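Local atomic coordinates of beta-xylosidase (Uncultured organism, PDB entry 4MLG), a protein that hydrolyses beta-1,4-xylosidic linkages, probably releasing xylose from the non-reducing ends of xylo-oligosaccharides, as a beta-propeller glycosidase of family 43. Residues A[32-37]-A[297-302]; A[134-139]-A[221-226]; A[183-188]-A[198-203]. All blocks are in the same frame, centred on the assembly; numbering follows the deposited sequence.

Contact 1 of 3, residues A[32-37]-A[297-302]; sequences DWESGI and KTWLRS. With SO4 (sulfate ion), chain N.
Asp32 and Arg301 tie together two loops of the five-bladed beta-propeller of glycosyl hydrolase family 43. One loop follows strand 24-32; the other makes a type I turn from Lys297 to Leu300 and then enters strand 302-308. The ionic part is a two-point salt bridge. Arg301 NH2 meets the syn lone pair of Asp32 OD1 at 2.7 Å, while NE faces OD2 at a modelled distance too short to be taken literally. The two flat groups, 21° apart, join almost coplanar at the guanidinium edge; a bend in the arginine chain at chi3 (-72°) brings NE and NH2 round to both oxygens. The backbone N of Arg301 adds a weak bond to Asp32 OD2. Arg301 NH1 makes weak bonds to a sulfate oxygen, O1, and to Thr272. A leucine in place of Arg301 would probably leave the buried Asp32 carboxylate without its cationic mate, held by little more than the water and the weak backbone bond.

Among the remaining hydrogen bonds, one water donates both to Asp32 OD1, 2.6 Å away, and to the carbonyl oxygen of Trp299. Farther out, Trp299 NE1 is shared weakly between the two carboxylate oxygens of Glu34: OE1, in the ring plane, lies 3.2 Å away on a nearly straight line (169°), and OE2 is approached more obliquely. The apolar share belongs to Leu300, whose CD2 rests 3.8 Å from Trp33 C.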
loop_
_atom_site.group_PDB
_atom_site.type_symbol
_atom_site.label_atom_id
_atom_site.label_comp_id
_atom_site.label_asym_id
_atom_site.label_seq_id
_atom_site.Cartn_x
_atom_site.Cartn_y
_atom_site.Cartn_z
ATOM N N ASP A 32 12.273 13.001 -18.196
ATOM C CA ASP A 32 13.473 12.177 -18.126
ATOM C C ASP A 32 14.717 13.013 -17.840
ATOM O O ASP A 32 14.930 14.062 -18.449
ATOM C CB ASP A 32 13.668 11.397 -19.428
ATOM C CG ASP A 32 12.781 10.171 -19.512
ATOM O OD1 ASP A 32 12.467 9.590 -18.453
ATOM O OD2 ASP A 32 12.406 9.784 -20.638
ATOM N N TRP A 33 15.535 12.536 -16.908
ATOM C CA TRP A 33 16.807 13.171 -16.602
ATOM C C TRP A 33 17.835 12.091 -16.302
ATOM O O TRP A 33 17.477 10.972 -15.936
ATOM C CB TRP A 33 16.667 14.118 -15.410
ATOM C CG TRP A 33 16.485 13.417 -14.099
ATOM C CD1 TRP A 33 15.411 12.671 -13.710
ATOM C CD2 TRP A 33 17.399 13.410 -12.995
ATOM N NE1 TRP A 33 15.602 12.193 -12.437
ATOM C CE2 TRP A 33 16.815 12.632 -11.974
ATOM C CE3 TRP A 33 18.656 13.982 -12.771
ATOM C CZ2 TRP A 33 17.444 12.412 -10.749
ATOM C CZ3 TRP A 33 19.280 13.761 -11.552
ATOM C CH2 TRP A 33 18.673 12.984 -10.557
ATOM N N GLU A 34 19.110 12.422 -16.465
ATOM C CA GLU A 34 20.169 11.452 -16.223
ATOM C C GLU A 34 20.461 11.288 -14.736
ATOM O O GLU A 34 21.260 12.028 -14.163
ATOM C CB GLU A 34 21.448 11.835 -16.973
ATOM C CG GLU A 34 22.614 10.873 -16.753
ATOM C CD GLU A 34 22.360 9.490 -17.331
ATOM O OE1 GLU A 34 22.820 9.223 -18.460
ATOM O OE2 GLU A 34 21.708 8.666 -16.655
ATOM N N SER A 35 19.797 10.321 -14.113
ATOM C CA SER A 35 20.151 9.918 -12.763
ATOM C C SER A 35 21.419 9.085 -12.864
ATOM O O SER A 35 21.663 8.442 -13.884
ATOM C CB SER A 35 19.027 9.100 -12.128
ATOM O OG SER A 35 18.750 7.939 -12.892
ATOM N N GLY A 36 22.230 9.091 -11.814
ATOM C CA GLY A 36 23.479 8.352 -11.834
ATOM C C GLY A 36 23.297 6.858 -11.649
ATOM O O GLY A 36 24.251 6.145 -11.340
ATOM N N ILE A 37 22.071 6.380 -11.843
ATOM C CA ILE A 37 21.750 4.971 -11.656
ATOM C C ILE A 37 21.890 4.198 -12.963
ATOM O O ILE A 37 21.310 4.579 -13.979
ATOM C CB ILE A 37 20.314 4.796 -11.125
ATOM C CG1 ILE A 37 20.048 5.770 -9.977
ATOM C CG2 ILE A 37 20.072 3.358 -10.687
ATOM C CD1 ILE A 37 18.636 5.709 -9.444
ATOM N N LYS A 297 19.705 6.122 -25.864
ATOM C CA LYS A 297 19.560 5.949 -24.423
ATOM C C LYS A 297 18.092 5.847 -24.011
ATOM O O LYS A 297 17.355 6.831 -24.061
ATOM C CB LYS A 297 20.256 7.086 -23.672
ATOM C CG LYS A 297 21.751 7.171 -23.942
ATOM C CD LYS A 297 22.406 8.298 -23.159
ATOM C CE LYS A 297 23.893 8.385 -23.469
ATOM N NZ LYS A 297 24.562 9.490 -22.729
ATOM N N THR A 298 17.688 4.648 -23.601
ATOM C CA THR A 298 16.300 4.346 -23.249
ATOM C C THR A 298 15.694 5.302 -22.220
ATOM O O THR A 298 14.571 5.779 -22.390
ATOM C CB THR A 298 16.172 2.900 -22.726
ATOM O OG1 THR A 298 16.568 1.981 -23.753
ATOM C CG2 THR A 298 14.740 2.600 -22.306
ATOM N N TRP A 299 16.444 5.585 -21.159
ATOM C CA TRP A 299 15.940 6.405 -20.059
ATOM C C TRP A 299 15.951 7.899 -20.379
ATOM O O TRP A 299 15.570 8.720 -19.545
ATOM C CB TRP A 299 16.731 6.126 -18.778
ATOM C CG TRP A 299 18.202 6.355 -18.920
ATOM C CD1 TRP A 299 18.898 7.463 -18.537
ATOM C CD2 TRP A 299 19.158 5.456 -19.492
ATOM N NE1 TRP A 299 20.231 7.309 -18.832
ATOM C CE2 TRP A 299 20.417 6.085 -19.420
ATOM C CE3 TRP A 299 19.074 4.180 -20.056
ATOM C CZ2 TRP A 299 21.581 5.482 -19.891
ATOM C CZ3 TRP A 299 20.230 3.582 -20.525
ATOM C CH2 TRP A 299 21.467 4.234 -20.439
ATOM N N LEU A 300 16.387 8.245 -21.587
ATOM C CA LEU A 300 16.380 9.632 -22.039
ATOM C C LEU A 300 15.563 9.753 -23.321
ATOM O O LEU A 300 16.046 9.443 -24.409
ATOM C CB LEU A 300 17.805 10.132 -22.274
ATOM C CG LEU A 300 18.748 10.133 -21.070
ATOM C CD1 LEU A 300 20.112 10.672 -21.467
ATOM C CD2 LEU A 300 18.158 10.945 -19.932
ATOM N N ARG A 301 14.323 10.210 -23.183
ATOM C CA ARG A 301 13.383 10.213 -24.295
ATOM C C ARG A 301 12.950 11.623 -24.684
ATOM O O ARG A 301 12.787 12.490 -23.830
ATOM C CB ARG A 301 12.163 9.362 -23.936
ATOM C CG ARG A 301 12.505 7.914 -23.618
ATOM C CD ARG A 301 11.426 7.237 -22.787
ATOM N NE ARG A 301 11.399 7.725 -21.411
ATOM C CZ ARG A 301 10.589 7.256 -20.466
ATOM N NH1 ARG A 301 9.736 6.280 -20.743
ATOM N NH2 ARG A 301 10.633 7.762 -19.242
ATOM N N SER A 302 12.770 11.841 -25.983
ATOM C CA SER A 302 12.333 13.136 -26.492
ATOM C C SER A 302 10.972 12.993 -27.158
ATOM O O SER A 302 10.796 12.159 -28.044
ATOM C CB SER A 302 13.350 13.684 -27.493
ATOM O OG SER A 302 14.650 13.722 -26.929
HETATM S S SO4 N . 6.835 4.316 -18.110
HETATM O O1 SO4 N . 7.561 5.580 -18.173
HETATM O O2 SO4 N . 5.893 4.236 -19.222
HETATM O O3 SO4 N . 7.781 3.206 -18.190
HETATM O O4 SO4 N . 6.096 4.247 -16.853
HETATM O O HOH W 1 14.324 8.818 -16.847
#

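Contact 2 of 3, residues A[134-139]-A[221-226]; sequences SMDPCI and FFEASW
Asp136 faces Ala224 and Cys138 faces Trp226, their CA atoms 5.7 Å and 5.8 Å apart, as the two chains run 17° from parallel without a backbone-to-backbone hydrogen bond between them. This is the meeting of strands 138-141 and 223-230, which lie near the centre of the beta-propeller, each opening a blade; the second starts at a classic beta bulge, Phe222 and Glu223 both facing Ser239. The one hydrogen bond between the segments comes from a side chain. Asp136 presents the anti lone pair of OD2 to the backbone N of Ala224, 3.1 Å away, with a bent N-H...O angle of 143°. The two carboxylates come close obliquely, with Asp136 OD2 and Glu223 OE1 separated by 3.8 Å. Met135, its chain bent at chi2 and chi3, brings its methyl CE beside Glu223 OE1.

The contact lines the core of the family 43 propeller, where the active site of these enzymes opens. Asp136 touches Asp85 and His274, the residues of the calcium site; its side chain and a sulfate, probably from the crystallisation liquor, are about 3 Å apart at their nearest atoms. The side chain of Trp226, its NE1 bonded to Ile277 O, comes within about 4 Å of that calcium. Further along the chains, Cys138 has SG anti to its backbone N (chi1 165°), giving a sulfur-aromatic contact in which Cys138 SG sits obliquely to the indole, 3.9 Å from Trp226 CE3.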
loop_
_atom_site.group_PDB
_atom_site.type_symbol
_atom_site.label_atom_id
_atom_site.label_comp_id
_atom_site.label_asym_id
_atom_site.label_seq_id
_atom_site.Cartn_x
_atom_site.Cartn_y
_atom_site.Cartn_z
ATOM N N SER A 134 -0.495 -0.060 -9.048
ATOM C CA SER A 134 0.155 -0.006 -10.358
ATOM C C SER A 134 0.330 1.430 -10.855
ATOM O O SER A 134 0.379 2.366 -10.057
ATOM C CB SER A 134 -0.596 -0.856 -11.385
ATOM O OG SER A 134 0.150 -0.977 -12.582
ATOM N N MET A 135 0.420 1.606 -12.170
ATOM C CA MET A 135 0.736 2.916 -12.734
ATOM C C MET A 135 0.127 3.171 -14.114
ATOM O O MET A 135 -0.808 2.483 -14.532
ATOM C CB MET A 135 2.253 3.100 -12.790
ATOM C CG MET A 135 3.011 1.814 -13.064
ATOM S SD MET A 135 2.661 1.097 -14.683
ATOM C CE MET A 135 4.041 1.725 -15.634
ATOM N N ASP A 136 0.677 4.165 -14.810
ATOM C CA ASP A 136 0.192 4.597 -16.124
ATOM C C ASP A 136 -1.321 4.819 -16.200
ATOM O O ASP A 136 -2.009 4.144 -16.964
ATOM C CB ASP A 136 0.633 3.617 -17.216
ATOM C CG ASP A 136 2.094 3.776 -17.588
ATOM O OD1 ASP A 136 2.819 4.488 -16.862
ATOM O OD2 ASP A 136 2.522 3.182 -18.602
ATOM N N PRO A 137 -1.844 5.772 -15.412
ATOM C CA PRO A 137 -3.286 6.021 -15.444
ATOM C C PRO A 137 -3.700 6.832 -16.664
ATOM O O PRO A 137 -2.931 7.663 -17.152
ATOM C CB PRO A 137 -3.517 6.845 -14.178
ATOM C CG PRO A 137 -2.246 7.583 -13.994
ATOM C CD PRO A 137 -1.162 6.641 -14.437
ATOM N N CYS A 138 -4.910 6.574 -17.148
ATOM C CA CYS A 138 -5.504 7.346 -18.231
ATOM C C CYS A 138 -6.923 7.730 -17.833
ATOM O O CYS A 138 -7.733 6.865 -17.506
ATOM C CB CYS A 138 -5.525 6.525 -19.520
ATOM S SG CYS A 138 -6.601 7.187 -20.815
ATOM N N ILE A 139 -7.228 9.023 -17.851
ATOM C CA ILE A 139 -8.545 9.482 -17.426
ATOM C C ILE A 139 -9.417 9.862 -18.615
ATOM O O ILE A 139 -9.107 10.797 -19.353
ATOM C CB ILE A 139 -8.450 10.672 -16.462
ATOM C CG1 ILE A 139 -7.316 10.454 -15.461
ATOM C CG2 ILE A 139 -9.774 10.867 -15.743
ATOM C CD1 ILE A 139 -7.517 9.252 -14.565
ATOM N N PHE A 221 -1.382 -6.760 -23.639
ATOM C CA PHE A 221 -1.201 -5.481 -22.962
ATOM C C PHE A 221 0.043 -5.478 -22.077
ATOM O O PHE A 221 0.300 -6.437 -21.349
ATOM C CB PHE A 221 -2.432 -5.141 -22.119
ATOM C CG PHE A 221 -2.284 -3.879 -21.317
ATOM C CD1 PHE A 221 -2.494 -2.640 -21.905
ATOM C CD2 PHE A 221 -1.935 -3.929 -19.977
ATOM C CE1 PHE A 221 -2.355 -1.473 -21.170
ATOM C CE2 PHE A 221 -1.794 -2.766 -19.236
ATOM C CZ PHE A 221 -2.005 -1.537 -19.834
ATOM N N PHE A 222 0.806 -4.392 -22.146
ATOM C CA PHE A 222 1.976 -4.218 -21.291
ATOM C C PHE A 222 1.824 -2.963 -20.436
ATOM O O PHE A 222 1.899 -3.033 -19.212
ATOM C CB PHE A 222 3.258 -4.141 -22.128
ATOM C CG PHE A 222 4.525 -4.200 -21.312
ATOM C CD1 PHE A 222 5.127 -5.417 -21.027
ATOM C CD2 PHE A 222 5.114 -3.040 -20.832
ATOM C CE1 PHE A 222 6.291 -5.474 -20.275
ATOM C CE2 PHE A 222 6.277 -3.090 -20.081
ATOM C CZ PHE A 222 6.866 -4.308 -19.802
ATOM N N GLU A 223 1.604 -1.822 -21.086
ATOM C CA GLU A 223 1.459 -0.547 -20.386
ATOM C C GLU A 223 0.908 0.536 -21.311
ATOM O O GLU A 223 0.483 0.249 -22.430
ATOM C CB GLU A 223 2.804 -0.087 -19.817
ATOM C CG GLU A 223 3.830 0.259 -20.886
ATOM C CD GLU A 223 5.117 0.809 -20.310
ATOM O OE1 GLU A 223 5.325 0.687 -19.085
ATOM O OE2 GLU A 223 5.922 1.367 -21.087
ATOM N N ALA A 224 0.920 1.776 -20.825
ATOM C CA ALA A 224 0.513 2.951 -21.602
ATOM C C ALA A 224 -0.936 2.914 -22.089
ATOM O O ALA A 224 -1.195 3.049 -23.284
ATOM C CB ALA A 224 1.465 3.180 -22.776
ATOM N N SER A 225 -1.874 2.743 -21.163
ATOM C CA SER A 225 -3.293 2.743 -21.506
ATOM C C SER A 225 -3.742 4.101 -22.033
ATOM O O SER A 225 -3.357 5.140 -21.500
ATOM C CB SER A 225 -4.143 2.359 -20.291
ATOM O OG SER A 225 -4.009 0.985 -19.977
ATOM N N TRP A 226 -4.556 4.087 -23.085
ATOM C CA TRP A 226 -5.160 5.311 -23.601
ATOM C C TRP A 226 -6.498 5.016 -24.272
ATOM O O TRP A 226 -6.673 3.968 -24.890
ATOM C CB TRP A 226 -4.221 6.024 -24.577
ATOM C CG TRP A 226 -4.729 7.370 -25.001
ATOM C CD1 TRP A 226 -5.443 7.660 -26.127
ATOM C CD2 TRP A 226 -4.570 8.607 -24.297
ATOM N NE1 TRP A 226 -5.735 9.003 -26.169
ATOM C CE2 TRP A 226 -5.210 9.607 -25.057
ATOM C CE3 TRP A 226 -3.946 8.968 -23.098
ATOM C CZ2 TRP A 226 -5.244 10.941 -24.658
ATOM C CZ3 TRP A 226 -3.981 10.294 -22.703
ATOM C CH2 TRP A 226 -4.626 11.264 -23.481
#

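Contact 3 of 3, residues A[183-188]-A[198-203]; sequences PKVVRL and EPRDLM
Val185 and Arg200 satisfy each other's backbone groups in the hairpin of strands 184-188 and 200-205. As an antiparallel hydrogen-bonded pair, they place Val185 N on Arg200 O at 3.0 Å, in the carbonyl plane, and Arg200 N on Val185 O at the same length but tilted from that plane. A third bond, 2.8 Å from Leu202 N to Pro183 O and nearly straight at 169°, closes the end of the register. The far edge of strand 184-188 is occupied too: the backbones of Lys184 and Val186 bond to Phe151 and Met149 of strand 147-151.

Between these bonds, Lys184 and Asp201 form a non-hydrogen-bonded pair. Their side chains lie alongside each other, pointing the same way, and the lysine chain bends at chi2 (-63°) to bring NZ to Asp201 OD1 in a salt bridge whose modelled length is doubtfully short. The guanidinium of Arg200 finds its partner in Glu197. Apolar contacts fill in: Val186 CB packs on Pro199 CG at 3.8 Å, and Pro183 CG on Leu202 CB at 4.0 Å. Backbone bonds thus set the register of the outer part of this blade, and the charged ends of Lys184 and Arg200 are each paired with an acid.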
loop_
_atom_site.group_PDB
_atom_site.type_symbol
_atom_site.label_atom_id
_atom_site.label_comp_id
_atom_site.label_asym_id
_atom_site.label_seq_id
_atom_site.Cartn_x
_atom_site.Cartn_y
_atom_site.Cartn_z
ATOM N N PRO A 183 -5.493 -4.794 -18.598
ATOM C CA PRO A 183 -5.444 -3.463 -17.988
ATOM C C PRO A 183 -6.688 -3.256 -17.131
ATOM O O PRO A 183 -7.677 -3.964 -17.316
ATOM C CB PRO A 183 -5.461 -2.523 -19.198
ATOM C CG PRO A 183 -6.096 -3.317 -20.286
ATOM C CD PRO A 183 -5.641 -4.726 -20.062
ATOM N N LYS A 184 -6.642 -2.309 -16.202
ATOM C CA LYS A 184 -7.752 -2.114 -15.281
ATOM C C LYS A 184 -8.568 -0.873 -15.614
ATOM O O LYS A 184 -8.038 0.116 -16.117
ATOM C CB LYS A 184 -7.243 -2.038 -13.841
ATOM C CG LYS A 184 -6.597 -3.320 -13.345
ATOM C CD LYS A 184 -7.600 -4.462 -13.331
ATOM C CE LYS A 184 -6.959 -5.758 -12.868
ATOM N NZ LYS A 184 -7.949 -6.870 -12.824
ATOM N N VAL A 185 -9.865 -0.942 -15.330
ATOM C CA VAL A 185 -10.769 0.181 -15.535
ATOM C C VAL A 185 -11.578 0.427 -14.262
ATOM O O VAL A 185 -12.047 -0.516 -13.623
ATOM C CB VAL A 185 -11.717 -0.064 -16.731
ATOM C CG1 VAL A 185 -12.388 -1.427 -16.618
ATOM C CG2 VAL A 185 -12.754 1.045 -16.839
ATOM N N VAL A 186 -11.721 1.692 -13.883
ATOM C CA VAL A 186 -12.495 2.042 -12.700
ATOM C C VAL A 186 -13.165 3.405 -12.870
ATOM O O VAL A 186 -12.572 4.337 -13.417
ATOM C CB VAL A 186 -11.624 2.006 -11.416
ATOM C CG1 VAL A 186 -10.478 3.002 -11.508
ATOM C CG2 VAL A 186 -12.472 2.263 -10.178
ATOM N N ARG A 187 -14.414 3.508 -12.426
ATOM C CA ARG A 187 -15.143 4.766 -12.504
ATOM C C ARG A 187 -14.810 5.650 -11.307
ATOM O O ARG A 187 -14.809 5.191 -10.165
ATOM C CB ARG A 187 -16.651 4.516 -12.583
ATOM C CG ARG A 187 -17.488 5.783 -12.710
ATOM C CD ARG A 187 -18.972 5.472 -12.871
ATOM N NE ARG A 187 -19.520 4.757 -11.722
ATOM C CZ ARG A 187 -20.056 5.348 -10.658
ATOM N NH1 ARG A 187 -20.117 6.671 -10.590
ATOM N NH2 ARG A 187 -20.532 4.615 -9.660
ATOM N N LEU A 188 -14.518 6.918 -11.576
ATOM C CA LEU A 188 -14.227 7.879 -10.521
ATOM C C LEU A 188 -15.508 8.561 -10.054
ATOM O O LEU A 188 -16.404 8.827 -10.856
ATOM C CB LEU A 188 -13.233 8.930 -11.016
ATOM C CG LEU A 188 -11.823 8.445 -11.350
ATOM C CD1 LEU A 188 -11.050 9.523 -12.088
ATOM C CD2 LEU A 188 -11.092 8.035 -10.081
ATOM N N GLU A 198 -15.104 -0.678 -7.485
ATOM C CA GLU A 198 -13.909 -1.506 -7.564
ATOM C C GLU A 198 -13.451 -1.634 -9.011
ATOM O O GLU A 198 -14.266 -1.872 -9.902
ATOM C CB GLU A 198 -14.162 -2.896 -6.979
ATOM C CG GLU A 198 -14.398 -2.925 -5.480
ATOM C CD GLU A 198 -14.209 -4.311 -4.895
ATOM O OE1 GLU A 198 -13.157 -4.930 -5.160
ATOM O OE2 GLU A 198 -15.114 -4.782 -4.175
ATOM N N PRO A 199 -12.142 -1.468 -9.248
ATOM C CA PRO A 199 -11.561 -1.650 -10.583
ATOM C C PRO A 199 -11.794 -3.064 -11.100
ATOM O O PRO A 199 -11.957 -3.992 -10.308
ATOM C CB PRO A 199 -10.067 -1.417 -10.345
ATOM C CG PRO A 199 -10.010 -0.545 -9.136
ATOM C CD PRO A 199 -11.146 -1.000 -8.269
ATOM N N ARG A 200 -11.814 -3.223 -12.419
ATOM C CA ARG A 200 -12.053 -4.526 -13.025
ATOM C C ARG A 200 -11.264 -4.691 -14.318
ATOM O O ARG A 200 -10.763 -3.716 -14.879
ATOM C CB ARG A 200 -13.548 -4.733 -13.278
ATOM C CG ARG A 200 -14.247 -3.534 -13.898
ATOM C CD ARG A 200 -15.744 -3.768 -14.022
ATOM N NE ARG A 200 -16.517 -2.663 -13.463
ATOM C CZ ARG A 200 -17.843 -2.580 -13.502
ATOM N NH1 ARG A 200 -18.553 -3.538 -14.081
ATOM N NH2 ARG A 200 -18.461 -1.537 -12.966
ATOM N N ASP A 201 -11.151 -5.932 -14.780
ATOM C CA ASP A 201 -10.438 -6.228 -16.016
ATOM C C ASP A 201 -11.082 -5.550 -17.220
ATOM O O ASP A 201 -12.294 -5.650 -17.426
ATOM C CB ASP A 201 -10.379 -7.740 -16.258
ATOM C CG ASP A 201 -9.411 -8.446 -15.331
ATOM O OD1 ASP A 201 -8.416 -7.816 -14.917
ATOM O OD2 ASP A 201 -9.638 -9.634 -15.021
ATOM N N LEU A 202 -10.267 -4.849 -18.002
ATOM C CA LEU A 202 -10.690 -4.386 -19.315
ATOM C C LEU A 202 -10.248 -5.438 -20.316
ATOM O O LEU A 202 -9.125 -5.392 -20.820
ATOM C CB LEU A 202 -10.056 -3.041 -19.664
ATOM C CG LEU A 202 -10.568 -2.434 -20.973
ATOM C CD1 LEU A 202 -11.967 -1.858 -20.788
ATOM C CD2 LEU A 202 -9.611 -1.382 -21.512
ATOM N N MET A 203 -11.129 -6.395 -20.588
ATOM C CA MET A 203 -10.784 -7.540 -21.420
ATOM C C MET A 203 -10.393 -7.138 -22.839
ATOM O O MET A 203 -11.158 -6.478 -23.542
ATOM C CB MET A 203 -11.941 -8.539 -21.458
ATOM C CG MET A 203 -12.424 -8.970 -20.084
ATOM S SD MET A 203 -13.850 -10.072 -20.155
ATOM C CE MET A 203 -13.110 -11.550 -20.838
#

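In the fold
Along the chain the segments come in the order 32-37, 134-139, 183-188, 198-203, 221-226 and 297-302, so contact 1 encloses contact 2, which in turn encloses contact 3. Contact 1 joins loops from the beginning and end of the propeller, where strand 5-6 pairs with strand 302-308 in the blade that closes the ring. The centre of contact 2, between inner strands of successive blades, is about 5 Å from that of the chain; contact 3 is a hairpin within one of these blades. Contacts 2 and 3, centres 11 Å apart, touch where Phe221 packs on Pro183. Contacts 1 and 3 lie on opposite sides of the chain's centre, so contact 2 borders the calcium site while they join parts farther out.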